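Local coordinates for single-stranded DNA-binding protein (PDB 5ODK), which binds single-stranded DNA through an OB-fold domain and probably serves in the DNA replication of bacteriophage Enc34, at residues D58-G61 with A62-K65; D68-I71 with E72-K75. All blocks are in the same frame, centred on the assembly; numbering follows the deposited sequence.

Contact 1. Residues D58-G61 with A62-K65; sequences DTHG and AIKK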
loop_
_atom_site.group_PDB
_atom_site.type_symbol
_atom_site.label_atom_id
_atom_site.label_comp_id
_atom_site.label_asym_id
_atom_site.label_seq_id
_atom_site.Cartn_x
_atom_site.Cartn_y
_atom_site.Cartn_z
ATOM N N ASP A 58 -7.483 -13.829 4.881
ATOM C CA ASP A 58 -7.864 -15.145 4.382
ATOM C C ASP A 58 -7.650 -15.303 2.902
ATOM O O ASP A 58 -7.528 -16.410 2.454
ATOM C CB ASP A 58 -9.287 -15.539 4.813
ATOM C CG ASP A 58 -10.396 -14.667 4.235
ATOM O OD1 ASP A 58 -10.160 -13.579 3.670
ATOM O OD2 ASP A 58 -11.562 -15.105 4.386
ATOM N N THR A 59 -7.550 -14.209 2.149
ATOM C CA THR A 59 -7.334 -14.262 0.694
ATOM C C THR A 59 -6.018 -13.631 0.226
ATOM O O THR A 59 -5.769 -13.513 -0.986
ATOM C CB THR A 59 -8.492 -13.562 -0.024
ATOM O OG1 THR A 59 -8.596 -12.237 0.511
ATOM C CG2 THR A 59 -9.772 -14.336 0.185
ATOM N N HIS A 60 -5.155 -13.268 1.167
ATOM C CA HIS A 60 -3.897 -12.604 0.832
ATOM C C HIS A 60 -2.697 -13.187 1.554
ATOM O O HIS A 60 -1.686 -12.505 1.680
ATOM C CB HIS A 60 -3.955 -11.090 1.073
ATOM C CG HIS A 60 -4.942 -10.375 0.196
ATOM N ND1 HIS A 60 -6.299 -10.398 0.421
ATOM C CD2 HIS A 60 -4.749 -9.585 -0.880
ATOM C CE1 HIS A 60 -6.913 -9.647 -0.492
ATOM N NE2 HIS A 60 -5.990 -9.147 -1.299
ATOM N N GLY A 61 -2.766 -14.467 1.944
ATOM C CA GLY A 61 -1.638 -15.055 2.653
ATOM C C GLY A 61 -0.333 -15.078 1.871
ATOM O O GLY A 61 0.720 -14.747 2.400
ATOM N N ALA A 62 -0.383 -15.494 0.614
ATOM C CA ALA A 62 0.839 -15.591 -0.189
ATOM C C ALA A 62 1.478 -14.247 -0.435
ATOM O O ALA A 62 2.690 -14.101 -0.328
ATOM C CB ALA A 62 0.561 -16.299 -1.507
ATOM N N ILE A 63 0.673 -13.244 -0.772
ATOM C CA ILE A 63 1.258 -11.936 -1.016
ATOM C C ILE A 63 1.770 -11.319 0.285
ATOM O O ILE A 63 2.786 -10.636 0.270
ATOM C CB ILE A 63 0.324 -10.985 -1.825
ATOM C CG1 ILE A 63 1.095 -9.744 -2.347
ATOM C CG2 ILE A 63 -0.902 -10.625 -1.035
ATOM C CD1 ILE A 63 2.186 -10.060 -3.336
ATOM N N LYS A 64 1.128 -11.600 1.414
ATOM C CA LYS A 64 1.679 -11.140 2.680
ATOM C C LYS A 64 3.044 -11.774 2.944
ATOM O O LYS A 64 3.945 -11.099 3.409
ATOM C CB LYS A 64 0.704 -11.353 3.830
ATOM C CG LYS A 64 1.081 -10.534 5.080
ATOM C CD LYS A 64 1.769 -11.420 6.064
ATOM C CE LYS A 64 2.120 -10.509 7.251
ATOM N NZ LYS A 64 2.908 -11.251 8.248
ATOM N N LYS A 65 3.177 -13.075 2.650
ATOM C CA LYS A 65 4.466 -13.767 2.809
ATOM C C LYS A 65 5.563 -13.101 1.955
ATOM O O LYS A 65 6.687 -12.878 2.413
ATOM C CB LYS A 65 4.300 -15.260 2.492
ATOM C CG LYS A 65 5.574 -16.046 2.635
ATOM C CD LYS A 65 5.300 -17.523 2.835
ATOM C CE LYS A 65 6.620 -18.208 3.103
ATOM N NZ LYS A 65 6.347 -19.570 3.583
#
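Helix 61-76 of this OB-fold protein starts at His60, which occupies the N-cap position, where the chain leaves the loop that follows strand 49-56. The first two helical bonds start from His60 and Gly61. Lys64 N donates to His60 O at 3.0 Å and Lys65 N to Gly61 O at 3.0 Å, with N-H...O angles of 157° and 158°. The Ile63 side chain runs alongside that of His60. CG1 of Ile63 is anti to its backbone N (chi1 -167°), which leaves the CG2 branch to face the turn. This methyl lies at the edge of the imidazole, in its plane. Both nitrogens of that ring are bonded to backbone carbonyls: ND1 to Pro56 O and NE2 to Ser26 O. The histidine therefore ties the helix start to strand 23-26. Met55, Val12 and Val25 pack around Ile63, while Lys64 runs away to a salt bridge with Asp68. Ile63 CG2 sits 3.7 Å from His60 CB and 3.4 Å from His60 O.

Contact 2. Residues D68-I71 with E72-K75; sequences DEQI and ELTK
Gln70 O is gripped twice by Thr74, one helical turn on. Thr74 OG1 donates to it at 2.7 Å and Thr74 N at 3.0 Å. The two donors reach the oxygen from opposite faces of the carbonyl plane, the hydroxyl tilted 33° from it. Thr74 OG1 lies anti to its own carbonyl carbon (chi1 -58°), and this turns the hydroxyl back along helix 61-76. The side chain of Thr74 also touches Pro151, Ser153 and Ile162 of the neighbouring strands. Beside it, Lys75 N continues the helix by donating to Ile71 O at 3.0 Å. Ile71 is buried and packs on Leu90 and Phe91. Its CG2 branch meets the aliphatic part of Lys75, with CE at 4.0 Å from CG2, and the lysine chain passes aslant across this methyl. That chain is extended beyond CG and carries NZ to Glu72 OE2 in a salt bridge of 2.9 Å, met on the syn side of the carboxylate. A water donates both to the same Glu72 OE2 and to Asp68 O, at 2.8 Å from Asp68 O. Glu72 OE2 thus accepts from an ammonium group and a water, which probably stabilises its negative charge, and the water links this carboxylate back to the preceding turn.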
loop_
_atom_site.group_PDB
_atom_site.type_symbol
_atom_site.label_atom_id
_atom_site.label_comp_id
_atom_site.label_asym_id
_atom_site.label_seq_id
_atom_site.Cartn_x
_atom_site.Cartn_y
_atom_site.Cartn_z
ATOM N N ASP A 68 6.573 -9.855 3.560
ATOM C CA ASP A 68 7.516 -10.041 4.657
ATOM C C ASP A 68 8.940 -10.276 4.133
ATOM O O ASP A 68 9.915 -9.748 4.669
ATOM C CB ASP A 68 7.063 -11.176 5.561
ATOM C CG ASP A 68 5.871 -10.840 6.429
ATOM O OD1 ASP A 68 5.536 -9.649 6.621
ATOM O OD2 ASP A 68 5.290 -11.803 6.984
ATOM N N GLU A 69 9.049 -11.089 3.091
ATOM C CA GLU A 69 10.346 -11.373 2.470
ATOM C C GLU A 69 10.991 -10.111 1.902
ATOM O O GLU A 69 12.161 -9.852 2.051
ATOM C CB GLU A 69 10.198 -12.430 1.394
ATOM C CG GLU A 69 9.864 -13.792 1.991
ATOM C CD GLU A 69 9.276 -14.816 1.059
ATOM O OE1 GLU A 69 9.108 -14.562 -0.135
ATOM O OE2 GLU A 69 8.992 -15.932 1.552
ATOM N N GLN A 70 10.185 -9.273 1.272
ATOM C CA GLN A 70 10.692 -8.031 0.684
ATOM C C GLN A 70 11.082 -7.028 1.766
ATOM O O GLN A 70 12.042 -6.281 1.584
ATOM C CB GLN A 70 9.686 -7.411 -0.285
ATOM C CG GLN A 70 9.412 -8.342 -1.457
ATOM C CD GLN A 70 10.644 -8.656 -2.276
ATOM O OE1 GLN A 70 11.364 -7.771 -2.700
ATOM N NE2 GLN A 70 10.939 -9.944 -2.418
ATOM N N ILE A 71 10.358 -7.022 2.888
ATOM C CA ILE A 71 10.777 -6.227 4.042
ATOM C C ILE A 71 12.172 -6.644 4.550
ATOM O O ILE A 71 13.008 -5.783 4.821
ATOM C CB ILE A 71 9.710 -6.296 5.148
ATOM C CG1 ILE A 71 8.525 -5.438 4.742
ATOM C CG2 ILE A 71 10.255 -5.868 6.511
ATOM C CD1 ILE A 71 7.323 -5.616 5.640
ATOM N N GLU A 72 12.441 -7.957 4.618
ATOM C CA GLU A 72 13.755 -8.416 5.031
ATOM C C GLU A 72 14.848 -7.984 4.061
ATOM O O GLU A 72 15.924 -7.566 4.471
ATOM C CB GLU A 72 13.766 -9.940 5.272
ATOM C CG GLU A 72 12.881 -10.346 6.429
ATOM C CD GLU A 72 13.255 -9.645 7.740
ATOM O OE1 GLU A 72 14.428 -9.719 8.147
ATOM O OE2 GLU A 72 12.375 -8.995 8.347
ATOM N N LEU A 73 14.560 -8.039 2.765
ATOM C CA LEU A 73 15.532 -7.625 1.757
ATOM C C LEU A 73 15.837 -6.130 1.914
ATOM O O LEU A 73 16.976 -5.666 1.751
ATOM C CB LEU A 73 14.985 -7.918 0.373
ATOM C CG LEU A 73 15.839 -7.581 -0.828
ATOM C CD1 LEU A 73 17.133 -8.375 -0.819
ATOM C CD2 LEU A 73 15.044 -7.823 -2.114
ATOM N N THR A 74 14.783 -5.371 2.191
ATOM C CA THR A 74 14.922 -3.927 2.296
ATOM C C THR A 74 15.785 -3.572 3.519
ATOM O O THR A 74 16.647 -2.705 3.452
ATOM C CB THR A 74 13.535 -3.289 2.394
ATOM O OG1 THR A 74 12.778 -3.654 1.241
ATOM C CG2 THR A 74 13.612 -1.760 2.427
ATOM N N LYS A 75 15.583 -4.286 4.633
ATOM C CA LYS A 75 16.450 -4.092 5.814
ATOM C C LYS A 75 17.910 -4.345 5.429
ATOM O O LYS A 75 18.808 -3.609 5.828
ATOM C CB LYS A 75 16.037 -5.064 6.938
ATOM C CG LYS A 75 14.701 -4.778 7.617
ATOM C CD LYS A 75 14.406 -5.885 8.619
ATOM C CE LYS A 75 13.087 -5.752 9.333
ATOM N NZ LYS A 75 12.836 -6.868 10.250
HETATM O O HOH W 1 9.755 -9.243 7.398
#

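In the fold
Contacts 1 and 2 lie in series on helix 61-76, their centres 15 Å apart. Contact 1 covers the entry to the helix from the loop after strand 49-56; contact 2 covers its last turns. The Lys64-Asp68 salt bridge joins them across one helical turn, past the two residues between their segments. The two ends rest on different parts of the protein: contact 1 on strands 8-12, 23-26 and 49-56, contact 2 on strands 144-156 and 159-173 and on loop residues Val85, Leu90 and Phe91. The side chain of Lys13, seen to bind magnesium in a structure of this protein, though no ion is bound to it in this model, is about 6 Å from that of Ala62. Contact 2 lies away from it.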